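Local coordinates for protein DNA ligase (Archaeoglobus fulgidus, PDB 3GDE) that probably seals nicks in double-stranded DNA during replication, recombination and repair, using ATP to join a 3'-hydroxyl to a 5'-phosphate, at residues Met4-Phe9 and Arg156-Leu161; Asp38-Tyr43 and Thr116-Arg121; Ser447-Ala452 and Thr469-Glu474; Glu477-Met482 and Tyr501-Ala506. All blocks are in the same frame, centred on the assembly; numbering follows the deposited sequence.

Contact 1 of 4, residues Met4-Phe9 and Arg156-Leu161; sequences MLFAEF and RYLTRL
Tyr157 OH, at the far end of a side chain whose CB lies against the ring of Phe6, is gripped by two groups: it is hydrogen-bonded to the carboxylate of Glu17 and receives a weak bond from Arg156 NH2 at 3.3 Å. This polar end leads away from Phe6, so Tyr157 gives the contact the foot of its side chain, with CB 3.9 Å from Phe6 CE1. The rest is apolar. Leu158 lays its CD1 methyl over one face of the Phe6 ring, a CH-pi contact 3.6 Å from the ring centroid and 18° off the normal. Phe9 CD2 covers the opposite face, so the ring is held between an aliphatic and an aromatic neighbour. Here the first helix of the all-helical N-terminal DNA-binding domain, 6-16, packs on helix 152-162, and a long flat side chain suits a place where the CA atoms of Phe6 and Leu158 stand 8.6 Å apart. With chi1 at -169° Phe6 holds CG trans to the backbone N, which carries the ring across to the other helix. A leucine in place of Phe6 would probably leave the CD1 methyl of Leu158 without its aromatic face and open a gap beside Phe9. Leu161 approaches the ring obliquely, its CD2 4.1 Å from Phe6 CE2, and Phe48 of helix 39-49 touches Phe6, Phe9 and Leu161.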
# COMPACT_ATOMS: atom_id res chain seq x y z
N MET A 4 -4.55 -12.14 26.22
CA MET A 4 -5.69 -12.35 25.31
C MET A 4 -5.48 -13.59 24.44
O MET A 4 -4.43 -13.75 23.84
CB MET A 4 -5.92 -11.13 24.41
CG MET A 4 -7.21 -11.20 23.59
SD MET A 4 -7.41 -9.92 22.34
CE MET A 4 -7.76 -8.50 23.36
N LEU A 5 -6.47 -14.47 24.40
CA LEU A 5 -6.47 -15.55 23.41
C LEU A 5 -6.88 -14.99 22.07
O LEU A 5 -7.79 -14.15 21.98
CB LEU A 5 -7.45 -16.67 23.79
CG LEU A 5 -7.20 -17.70 24.90
CD1 LEU A 5 -5.72 -18.12 25.07
CD2 LEU A 5 -7.76 -17.18 26.21
N PHE A 6 -6.21 -15.44 21.01
CA PHE A 6 -6.59 -15.10 19.64
C PHE A 6 -8.07 -15.45 19.43
O PHE A 6 -8.77 -14.74 18.70
CB PHE A 6 -5.68 -15.81 18.63
CG PHE A 6 -5.84 -15.31 17.21
CD1 PHE A 6 -6.67 -15.97 16.31
CD2 PHE A 6 -5.16 -14.17 16.77
CE1 PHE A 6 -6.83 -15.51 15.00
CE2 PHE A 6 -5.29 -13.70 15.46
CZ PHE A 6 -6.13 -14.37 14.57
N ALA A 7 -8.54 -16.51 20.08
CA ALA A 7 -9.96 -16.91 20.06
C ALA A 7 -10.93 -15.85 20.56
O ALA A 7 -12.07 -15.81 20.12
CB ALA A 7 -10.18 -18.21 20.83
N GLU A 8 -10.51 -15.02 21.52
CA GLU A 8 -11.37 -13.93 21.97
C GLU A 8 -11.50 -12.91 20.83
O GLU A 8 -12.59 -12.46 20.51
CB GLU A 8 -10.85 -13.28 23.25
CG GLU A 8 -11.69 -12.08 23.68
CD GLU A 8 -11.19 -11.37 24.94
OE1 GLU A 8 -11.87 -10.43 25.39
OE2 GLU A 8 -10.12 -11.75 25.48
N PHE A 9 -10.36 -12.58 20.23
CA PHE A 9 -10.30 -11.73 19.05
C PHE A 9 -11.09 -12.32 17.89
O PHE A 9 -11.86 -11.61 17.22
CB PHE A 9 -8.82 -11.49 18.68
CG PHE A 9 -8.61 -10.94 17.29
CD1 PHE A 9 -8.89 -9.60 17.01
CD2 PHE A 9 -8.12 -11.76 16.28
CE1 PHE A 9 -8.70 -9.09 15.73
CE2 PHE A 9 -7.93 -11.26 14.99
CZ PHE A 9 -8.22 -9.92 14.72
N ARG A 156 -9.69 -19.89 11.12
CA ARG A 156 -10.31 -19.02 10.13
C ARG A 156 -9.61 -17.67 9.99
O ARG A 156 -9.19 -17.32 8.90
CB ARG A 156 -11.77 -18.83 10.48
CG ARG A 156 -12.53 -17.86 9.60
CD ARG A 156 -13.97 -18.30 9.61
NE ARG A 156 -14.88 -17.21 9.83
CZ ARG A 156 -16.13 -17.36 10.23
NH1 ARG A 156 -16.62 -18.57 10.44
NH2 ARG A 156 -16.90 -16.30 10.41
N TYR A 157 -9.49 -16.93 11.10
CA TYR A 157 -8.87 -15.59 11.06
C TYR A 157 -7.35 -15.58 11.02
O TYR A 157 -6.76 -14.62 10.59
CB TYR A 157 -9.43 -14.68 12.16
CG TYR A 157 -10.90 -14.41 11.92
CD1 TYR A 157 -11.30 -13.56 10.89
CD2 TYR A 157 -11.88 -15.03 12.69
CE1 TYR A 157 -12.65 -13.33 10.64
CE2 TYR A 157 -13.23 -14.82 12.45
CZ TYR A 157 -13.60 -13.96 11.42
OH TYR A 157 -14.93 -13.73 11.16
N LEU A 158 -6.72 -16.67 11.46
CA LEU A 158 -5.28 -16.83 11.28
C LEU A 158 -4.98 -16.91 9.79
O LEU A 158 -4.04 -16.28 9.29
CB LEU A 158 -4.78 -18.12 11.96
CG LEU A 158 -3.84 -18.09 13.17
CD1 LEU A 158 -3.66 -16.72 13.80
CD2 LEU A 158 -4.23 -19.14 14.23
N THR A 159 -5.79 -17.69 9.09
CA THR A 159 -5.65 -17.90 7.66
C THR A 159 -5.92 -16.60 6.91
O THR A 159 -5.14 -16.20 6.05
CB THR A 159 -6.60 -19.04 7.20
OG1 THR A 159 -6.26 -20.25 7.88
CG2 THR A 159 -6.53 -19.26 5.68
N ARG A 160 -7.01 -15.92 7.27
CA ARG A 160 -7.40 -14.67 6.62
C ARG A 160 -6.38 -13.56 6.87
O ARG A 160 -6.14 -12.72 6.01
CB ARG A 160 -8.79 -14.24 7.06
CG ARG A 160 -9.89 -15.11 6.47
CD ARG A 160 -11.24 -14.46 6.61
NE ARG A 160 -12.34 -15.38 6.30
CZ ARG A 160 -13.61 -15.10 6.55
NH1 ARG A 160 -13.94 -13.95 7.12
NH2 ARG A 160 -14.57 -15.97 6.26
N LEU A 161 -5.77 -13.59 8.06
CA LEU A 161 -4.74 -12.64 8.46
C LEU A 161 -3.49 -12.81 7.60
O LEU A 161 -3.00 -11.83 7.03
CB LEU A 161 -4.43 -12.78 9.96
CG LEU A 161 -3.37 -11.92 10.66
CD1 LEU A 161 -3.53 -10.43 10.35
CD2 LEU A 161 -3.42 -12.17 12.17

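Contact 2 of 4, residues Asp38-Tyr43 and Thr116-Arg121; sequences DERDLY and TVRKVR
The Arg118 guanidinium carries Arg40 CG on one face, 3.6 Å above its plane, and takes Asp41 OD2 at its edge, almost in that plane. In return, Arg118 CD sits over the centre of the Arg40 guanidinium, whose plane is turned 27° from its neighbour's. The salt bridge is short and nearly straight: Arg118 NH2 donates a hydrogen bond to the anti lone pair of Asp41 OD2 at 2.6 Å and 174°, while NE adds a weak bond to the same oxygen. Bending twice along its length, the Arg118 chain passes over Arg40 to reach Asp41. Two waters also donate to Asp41 OD2; one, 2.9 Å from OD2, accepts from Arg118 N and ties the carboxylate to the first turn of helix 117-129. A second acid, Asp44, binds Arg118 NH2 too, and the two carboxylates probably offset the charge of the paired arginines. Thr116 caps that helix, its OG1 accepting from Lys119 N at 2.9 Å. Here two helices of the N-terminal domain cross, the short axes of 39-43 and 117-121 passing 10.3 Å apart at 64°. Asp41 OD1 and the backbone of Val117 both hold Met4, just ahead of helix 6-16, while Tyr43 and Glu39 pack on Val205 of helix 200-216.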
# COMPACT_ATOMS: atom_id res chain seq x y z
N ASP A 38 -3.38 -4.80 28.27
CA ASP A 38 -2.04 -5.13 27.81
C ASP A 38 -1.77 -4.44 26.48
O ASP A 38 -2.45 -4.70 25.49
CB ASP A 38 -1.86 -6.65 27.70
CG ASP A 38 -0.46 -7.03 27.26
OD1 ASP A 38 -0.12 -6.79 26.09
OD2 ASP A 38 0.31 -7.56 28.07
N GLU A 39 -0.76 -3.57 26.47
CA GLU A 39 -0.56 -2.67 25.34
C GLU A 39 -0.08 -3.36 24.05
O GLU A 39 -0.27 -2.83 22.95
CB GLU A 39 0.30 -1.44 25.72
CG GLU A 39 1.76 -1.72 26.05
CD GLU A 39 2.52 -0.45 26.47
OE1 GLU A 39 2.01 0.29 27.36
OE2 GLU A 39 3.62 -0.21 25.92
N ARG A 40 0.51 -4.55 24.18
CA ARG A 40 0.92 -5.32 23.01
C ARG A 40 -0.19 -6.19 22.42
O ARG A 40 -0.17 -6.46 21.22
CB ARG A 40 2.19 -6.12 23.27
CG ARG A 40 2.13 -7.06 24.43
CD ARG A 40 3.39 -6.91 25.27
NE ARG A 40 4.52 -7.66 24.73
CZ ARG A 40 5.19 -8.59 25.40
NH1 ARG A 40 4.86 -8.90 26.65
NH2 ARG A 40 6.22 -9.22 24.83
N ASP A 41 -1.16 -6.61 23.23
CA ASP A 41 -2.40 -7.19 22.70
C ASP A 41 -3.19 -6.11 21.96
O ASP A 41 -3.82 -6.40 20.95
CB ASP A 41 -3.29 -7.81 23.79
CG ASP A 41 -2.72 -9.10 24.36
OD1 ASP A 41 -3.18 -9.49 25.45
OD2 ASP A 41 -1.83 -9.73 23.75
N LEU A 42 -3.17 -4.88 22.49
CA LEU A 42 -3.83 -3.74 21.84
C LEU A 42 -3.21 -3.48 20.46
O LEU A 42 -3.90 -3.45 19.45
CB LEU A 42 -3.77 -2.46 22.70
CG LEU A 42 -4.32 -1.17 22.04
CD1 LEU A 42 -5.79 -1.31 21.61
CD2 LEU A 42 -4.13 0.08 22.90
N TYR A 43 -1.89 -3.33 20.46
CA TYR A 43 -1.09 -3.16 19.25
C TYR A 43 -1.41 -4.25 18.23
O TYR A 43 -1.76 -3.96 17.09
CB TYR A 43 0.40 -3.18 19.61
CG TYR A 43 1.32 -2.94 18.43
CD1 TYR A 43 1.77 -1.65 18.14
CD2 TYR A 43 1.73 -4.00 17.62
CE1 TYR A 43 2.61 -1.42 17.05
CE2 TYR A 43 2.57 -3.78 16.54
CZ TYR A 43 3.01 -2.49 16.25
OH TYR A 43 3.84 -2.28 15.18
N THR A 116 -2.79 -17.76 22.41
CA THR A 116 -2.72 -16.36 22.75
C THR A 116 -2.30 -15.55 21.54
O THR A 116 -1.59 -16.05 20.65
CB THR A 116 -1.72 -16.11 23.91
OG1 THR A 116 -0.40 -16.44 23.49
CG2 THR A 116 -2.10 -16.94 25.14
N VAL A 117 -2.74 -14.31 21.51
CA VAL A 117 -2.28 -13.35 20.53
C VAL A 117 -0.75 -13.25 20.62
O VAL A 117 -0.06 -13.10 19.61
CB VAL A 117 -2.95 -11.98 20.77
CG1 VAL A 117 -2.45 -10.94 19.77
CG2 VAL A 117 -4.48 -12.13 20.71
N ARG A 118 -0.23 -13.38 21.84
CA ARG A 118 1.21 -13.30 22.06
C ARG A 118 1.95 -14.43 21.33
O ARG A 118 2.93 -14.17 20.63
CB ARG A 118 1.52 -13.29 23.57
CG ARG A 118 2.83 -12.57 23.94
CD ARG A 118 2.68 -11.03 24.14
NE ARG A 118 1.42 -10.50 23.60
CZ ARG A 118 1.26 -9.93 22.41
NH1 ARG A 118 2.29 -9.79 21.57
NH2 ARG A 118 0.06 -9.51 22.04
N LYS A 119 1.46 -15.66 21.47
CA LYS A 119 2.00 -16.80 20.72
C LYS A 119 1.89 -16.64 19.20
O LYS A 119 2.83 -16.99 18.48
CB LYS A 119 1.36 -18.12 21.15
CG LYS A 119 2.23 -19.34 20.81
CD LYS A 119 1.41 -20.52 20.33
CE LYS A 119 1.94 -21.82 20.95
NZ LYS A 119 1.25 -22.09 22.27
N VAL A 120 0.76 -16.13 18.72
CA VAL A 120 0.58 -15.84 17.29
C VAL A 120 1.65 -14.86 16.80
O VAL A 120 2.31 -15.10 15.80
CB VAL A 120 -0.84 -15.29 16.97
CG1 VAL A 120 -0.92 -14.79 15.54
CG2 VAL A 120 -1.89 -16.37 17.20
N ARG A 121 1.81 -13.77 17.53
CA ARG A 121 2.84 -12.77 17.26
C ARG A 121 4.25 -13.37 17.23
O ARG A 121 5.02 -13.08 16.32
CB ARG A 121 2.77 -11.68 18.31
CG ARG A 121 3.84 -10.63 18.18
CD ARG A 121 3.29 -9.51 17.33
NE ARG A 121 3.89 -9.49 16.02
CZ ARG A 121 3.42 -8.80 14.98
NH1 ARG A 121 2.31 -8.09 15.08
NH2 ARG A 121 4.07 -8.85 13.83
O HOH W 1 -1.92 -12.61 24.30
O HOH W 2 0.39 -9.88 26.03

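Contact 3 of 4, residues Ser447-Ala452 and Thr469-Glu474; sequences SSFELA and TGFTEE
Residues 469-474 meet strand 446-454 through one side chain, Phe471, which packs on Phe449. Thr469, coming off strand 461-467, turns its side chain away from the contact. Gly470 follows with a positive phi of 102°, where a CB would collide with the carbonyl oxygen of Thr469; glycine therefore suits this position in the loop before the helix. Phe471 comes next, and its ring goes inward with CG anti to the carbonyl carbon (chi1 -60°). Phe449 holds its ring the same way relative to its own backbone, and the two side chains cross so that Phe449 CE1 lies over one face of the Phe471 ring. The closest atoms, Phe449 CD1 and Phe471 CZ, are 3.3 Å apart. The centroids are 4.9 Å apart and the planes inclined at 46°, an oblique pair. Phe471 also stacks with Phe527. Thr472 is the N-cap of helix 473-483, its hydroxyl taking the backbone N of Asp475, a role well suited to a short hydroxyl side chain; Glu473 then starts the helix. On the strand, Ser447 and Ser448 both face Glu436 in a classic beta bulge, after which the alternation of the strand turns Phe449 and Leu451 to the same interior, with Glu450 between them salt-bridged to Lys463. A helix between the third and fourth strands that closes one end of a curled antiparallel barrel is characteristic of the OB fold, here the C-terminal domain of the ligase, and in this protein the cluster beneath the helix is aromatic.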
# COMPACT_ATOMS: atom_id res chain seq x y z
N SER A 447 -7.90 -14.72 -20.13
CA SER A 447 -7.87 -13.77 -21.25
C SER A 447 -8.38 -12.38 -20.87
O SER A 447 -8.02 -11.39 -21.50
CB SER A 447 -8.69 -14.31 -22.43
OG SER A 447 -10.08 -14.37 -22.11
N SER A 448 -9.19 -12.34 -19.81
CA SER A 448 -9.93 -11.15 -19.38
C SER A 448 -9.89 -11.02 -17.85
O SER A 448 -9.91 -12.03 -17.15
CB SER A 448 -11.36 -11.32 -19.84
OG SER A 448 -12.08 -10.14 -19.67
N PHE A 449 -9.85 -9.78 -17.34
CA PHE A 449 -9.63 -9.52 -15.90
C PHE A 449 -10.56 -8.46 -15.33
O PHE A 449 -10.70 -7.38 -15.90
CB PHE A 449 -8.17 -9.12 -15.63
CG PHE A 449 -7.16 -10.09 -16.19
CD1 PHE A 449 -6.66 -9.92 -17.48
CD2 PHE A 449 -6.72 -11.17 -15.43
CE1 PHE A 449 -5.73 -10.83 -18.00
CE2 PHE A 449 -5.79 -12.08 -15.95
CZ PHE A 449 -5.29 -11.91 -17.24
N GLU A 450 -11.20 -8.78 -14.21
CA GLU A 450 -12.10 -7.85 -13.51
C GLU A 450 -11.29 -6.95 -12.59
O GLU A 450 -10.39 -7.44 -11.88
CB GLU A 450 -13.13 -8.62 -12.69
CG GLU A 450 -14.05 -9.50 -13.51
CD GLU A 450 -14.93 -8.69 -14.45
OE1 GLU A 450 -14.91 -8.96 -15.67
OE2 GLU A 450 -15.63 -7.78 -13.96
N LEU A 451 -11.61 -5.66 -12.59
CA LEU A 451 -10.78 -4.66 -11.91
C LEU A 451 -11.57 -3.86 -10.89
O LEU A 451 -12.71 -3.47 -11.13
CB LEU A 451 -10.14 -3.70 -12.92
CG LEU A 451 -9.34 -4.27 -14.10
CD1 LEU A 451 -9.08 -3.16 -15.11
CD2 LEU A 451 -8.05 -4.93 -13.68
N ALA A 452 -10.95 -3.61 -9.74
CA ALA A 452 -11.64 -2.93 -8.65
C ALA A 452 -10.79 -1.86 -8.00
O ALA A 452 -9.58 -2.02 -7.87
CB ALA A 452 -12.13 -3.94 -7.60
N THR A 469 -7.42 -6.01 -23.42
CA THR A 469 -6.41 -5.51 -24.36
C THR A 469 -5.14 -5.07 -23.64
O THR A 469 -5.17 -4.68 -22.48
CB THR A 469 -6.94 -4.36 -25.27
OG1 THR A 469 -7.42 -3.27 -24.46
CG2 THR A 469 -8.07 -4.84 -26.14
N GLY A 470 -4.02 -5.12 -24.36
CA GLY A 470 -2.75 -4.62 -23.87
C GLY A 470 -1.83 -5.73 -23.41
O GLY A 470 -0.72 -5.45 -22.96
N PHE A 471 -2.28 -6.98 -23.53
CA PHE A 471 -1.53 -8.16 -23.06
C PHE A 471 -0.77 -8.86 -24.19
O PHE A 471 -1.33 -9.07 -25.27
CB PHE A 471 -2.48 -9.20 -22.44
CG PHE A 471 -3.26 -8.71 -21.25
CD1 PHE A 471 -2.68 -8.68 -19.98
CD2 PHE A 471 -4.58 -8.32 -21.40
CE1 PHE A 471 -3.41 -8.25 -18.88
CE2 PHE A 471 -5.31 -7.87 -20.31
CZ PHE A 471 -4.71 -7.83 -19.04
N THR A 472 0.49 -9.21 -23.96
CA THR A 472 1.19 -10.16 -24.84
C THR A 472 0.80 -11.56 -24.39
O THR A 472 0.21 -11.73 -23.32
CB THR A 472 2.72 -10.08 -24.73
OG1 THR A 472 3.12 -10.42 -23.40
CG2 THR A 472 3.22 -8.69 -25.06
N GLU A 473 1.14 -12.57 -25.18
CA GLU A 473 0.76 -13.91 -24.78
C GLU A 473 1.61 -14.48 -23.66
O GLU A 473 1.13 -15.27 -22.87
CB GLU A 473 0.58 -14.88 -25.96
CG GLU A 473 1.73 -15.04 -26.92
CD GLU A 473 1.40 -16.07 -28.00
OE1 GLU A 473 2.27 -16.93 -28.29
OE2 GLU A 473 0.25 -16.03 -28.52
N GLU A 474 2.86 -14.03 -23.57
CA GLU A 474 3.67 -14.35 -22.41
C GLU A 474 3.11 -13.66 -21.13
O GLU A 474 3.14 -14.26 -20.06
CB GLU A 474 5.16 -14.05 -22.65
CG GLU A 474 5.56 -12.59 -22.58
CD GLU A 474 7.01 -12.34 -22.99
OE1 GLU A 474 7.23 -11.61 -23.99
OE2 GLU A 474 7.92 -12.87 -22.30

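Contact 4 of 4, residues Glu477-Met482 and Tyr501-Ala506; sequences EELTEM and YVFEVA
Met482 and Tyr501 cross obliquely, the thioether lying over the flat of the phenol: Met482 SD stands 4.1 Å from the centroid of the Tyr501 ring and only 9° off its normal, a Met-aromatic contact. Met482 CG covers the same ring nearer its rim, 3.9 Å from Tyr501 CE1. The methionine places CG between its backbone N and carbonyl carbon (chi1 77°) and bends again at chi3, which lets the flexible chain follow the ring. At the edge of the phenol, in its plane, sits a water. It donates to Met482 O at 2.6 Å and lies 2.7 Å from Tyr501 OH, so the carbonyl near the end of the helix and the hydroxyl share one bridge. A tyrosine suits this partly exposed place because its ring packs and its tip stays hydrated. An alanine here would take away ring and hydroxyl together, which would probably leave the Met482 sulfur without its aromatic platform and the water without one of its two holds. Deeper in, Leu479 and Phe503 come at each other from opposite directions. The forked end of the leucine meets the far end of the ring: Leu479 CD2 is 3.8 Å from Phe503 CE1, and Leu479 CD1 is 3.8 Å from Phe503 CZ. Helix 473-483 thus rests its inner side on strand 502-506, which pairs antiparallel with strands 428-437 and 526-530; Leu530 of the latter touches Met482, Tyr501 and Phe503, while Thr480 of the helix bonds to Leu446 N at the start of strand 446-454.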
# COMPACT_ATOMS: atom_id res chain seq x y z
N GLU A 477 0.44 -16.01 -20.11
CA GLU A 477 1.08 -17.20 -19.54
C GLU A 477 1.44 -16.93 -18.09
O GLU A 477 1.08 -17.69 -17.20
CB GLU A 477 2.36 -17.57 -20.31
CG GLU A 477 2.14 -18.40 -21.57
CD GLU A 477 3.34 -18.39 -22.52
OE1 GLU A 477 4.50 -18.47 -22.04
OE2 GLU A 477 3.11 -18.32 -23.76
N GLU A 478 2.15 -15.82 -17.87
CA GLU A 478 2.68 -15.45 -16.56
C GLU A 478 1.58 -15.13 -15.55
O GLU A 478 1.67 -15.52 -14.39
CB GLU A 478 3.67 -14.28 -16.69
CG GLU A 478 4.94 -14.64 -17.46
CD GLU A 478 5.74 -13.41 -17.91
OE1 GLU A 478 5.19 -12.53 -18.63
OE2 GLU A 478 6.95 -13.33 -17.56
N LEU A 479 0.55 -14.42 -16.00
CA LEU A 479 -0.54 -13.98 -15.13
C LEU A 479 -1.46 -15.13 -14.74
O LEU A 479 -2.01 -15.14 -13.63
CB LEU A 479 -1.35 -12.86 -15.80
CG LEU A 479 -0.63 -11.53 -16.00
CD1 LEU A 479 -1.49 -10.63 -16.87
CD2 LEU A 479 -0.26 -10.84 -14.67
N THR A 480 -1.64 -16.07 -15.67
CA THR A 480 -2.39 -17.30 -15.42
C THR A 480 -1.71 -18.14 -14.33
O THR A 480 -2.38 -18.65 -13.43
CB THR A 480 -2.56 -18.15 -16.73
OG1 THR A 480 -3.31 -17.41 -17.70
CG2 THR A 480 -3.26 -19.49 -16.44
N GLU A 481 -0.39 -18.24 -14.39
CA GLU A 481 0.35 -19.03 -13.41
C GLU A 481 0.30 -18.41 -12.02
O GLU A 481 0.21 -19.14 -11.03
CB GLU A 481 1.79 -19.28 -13.85
CG GLU A 481 1.93 -20.13 -15.13
CD GLU A 481 1.37 -21.54 -14.98
OE1 GLU A 481 0.32 -21.85 -15.60
OE2 GLU A 481 1.98 -22.33 -14.21
N MET A 482 0.34 -17.09 -11.94
CA MET A 482 0.28 -16.43 -10.64
C MET A 482 -1.13 -16.29 -10.05
O MET A 482 -1.28 -16.10 -8.85
CB MET A 482 1.05 -15.10 -10.63
CG MET A 482 0.36 -13.91 -11.29
SD MET A 482 1.47 -12.49 -11.22
CE MET A 482 2.65 -12.93 -12.50
N TYR A 501 -3.19 -9.03 -6.51
CA TYR A 501 -2.39 -8.38 -7.54
C TYR A 501 -3.03 -7.10 -8.05
O TYR A 501 -4.25 -6.98 -8.11
CB TYR A 501 -2.07 -9.37 -8.67
CG TYR A 501 -1.22 -10.53 -8.20
CD1 TYR A 501 -1.74 -11.83 -8.17
CD2 TYR A 501 0.09 -10.32 -7.75
CE1 TYR A 501 -0.97 -12.90 -7.72
CE2 TYR A 501 0.88 -11.39 -7.30
CZ TYR A 501 0.34 -12.67 -7.29
OH TYR A 501 1.12 -13.74 -6.85
N VAL A 502 -2.18 -6.13 -8.38
CA VAL A 502 -2.64 -4.83 -8.85
C VAL A 502 -2.10 -4.60 -10.28
O VAL A 502 -0.91 -4.79 -10.53
CB VAL A 502 -2.16 -3.70 -7.88
CG1 VAL A 502 -2.37 -2.31 -8.48
CG2 VAL A 502 -2.88 -3.83 -6.52
N PHE A 503 -2.99 -4.22 -11.20
CA PHE A 503 -2.58 -3.87 -12.57
C PHE A 503 -2.54 -2.36 -12.72
O PHE A 503 -3.40 -1.67 -12.18
CB PHE A 503 -3.59 -4.38 -13.61
CG PHE A 503 -3.56 -5.87 -13.85
CD1 PHE A 503 -2.59 -6.68 -13.28
CD2 PHE A 503 -4.53 -6.45 -14.67
CE1 PHE A 503 -2.57 -8.04 -13.52
CE2 PHE A 503 -4.52 -7.82 -14.92
CZ PHE A 503 -3.55 -8.62 -14.34
N GLU A 504 -1.55 -1.85 -13.45
CA GLU A 504 -1.65 -0.48 -13.99
C GLU A 504 -2.51 -0.50 -15.26
O GLU A 504 -2.22 -1.25 -16.21
CB GLU A 504 -0.28 0.12 -14.27
CG GLU A 504 -0.36 1.60 -14.73
CD GLU A 504 0.98 2.25 -14.98
OE1 GLU A 504 2.03 1.67 -14.58
OE2 GLU A 504 0.99 3.36 -15.56
N VAL A 505 -3.56 0.32 -15.26
CA VAL A 505 -4.58 0.31 -16.30
C VAL A 505 -4.75 1.72 -16.89
O VAL A 505 -4.94 2.69 -16.14
CB VAL A 505 -5.94 -0.17 -15.74
CG1 VAL A 505 -7.01 -0.18 -16.82
CG2 VAL A 505 -5.81 -1.56 -15.12
N ALA A 506 -4.68 1.81 -18.22
CA ALA A 506 -5.03 3.03 -18.94
C ALA A 506 -6.49 2.95 -19.40
O ALA A 506 -7.07 1.87 -19.47
CB ALA A 506 -4.10 3.23 -20.13
O HOH W 3 0.40 -16.38 -6.83

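The four contacts form two pairs at separate places in the chain. Contacts 1 and 2 belong to the helical N-terminal domain, their centres 11 Å apart; contact 2 falls within the span that contact 1 bridges, and the two touch through Met4. Contacts 3 and 4 come later, one after the other, in the C-terminal OB domain. Their centres lie 7 Å apart, and they share helix 473-483 and one curled antiparallel sheet, with Phe471 touching Leu479. Along the chain the adenylation domain separates the pairs. Contacts 1 and 4 nevertheless approach to about 13 Å between nearest atoms, consistent with the closed conformation of this ligase.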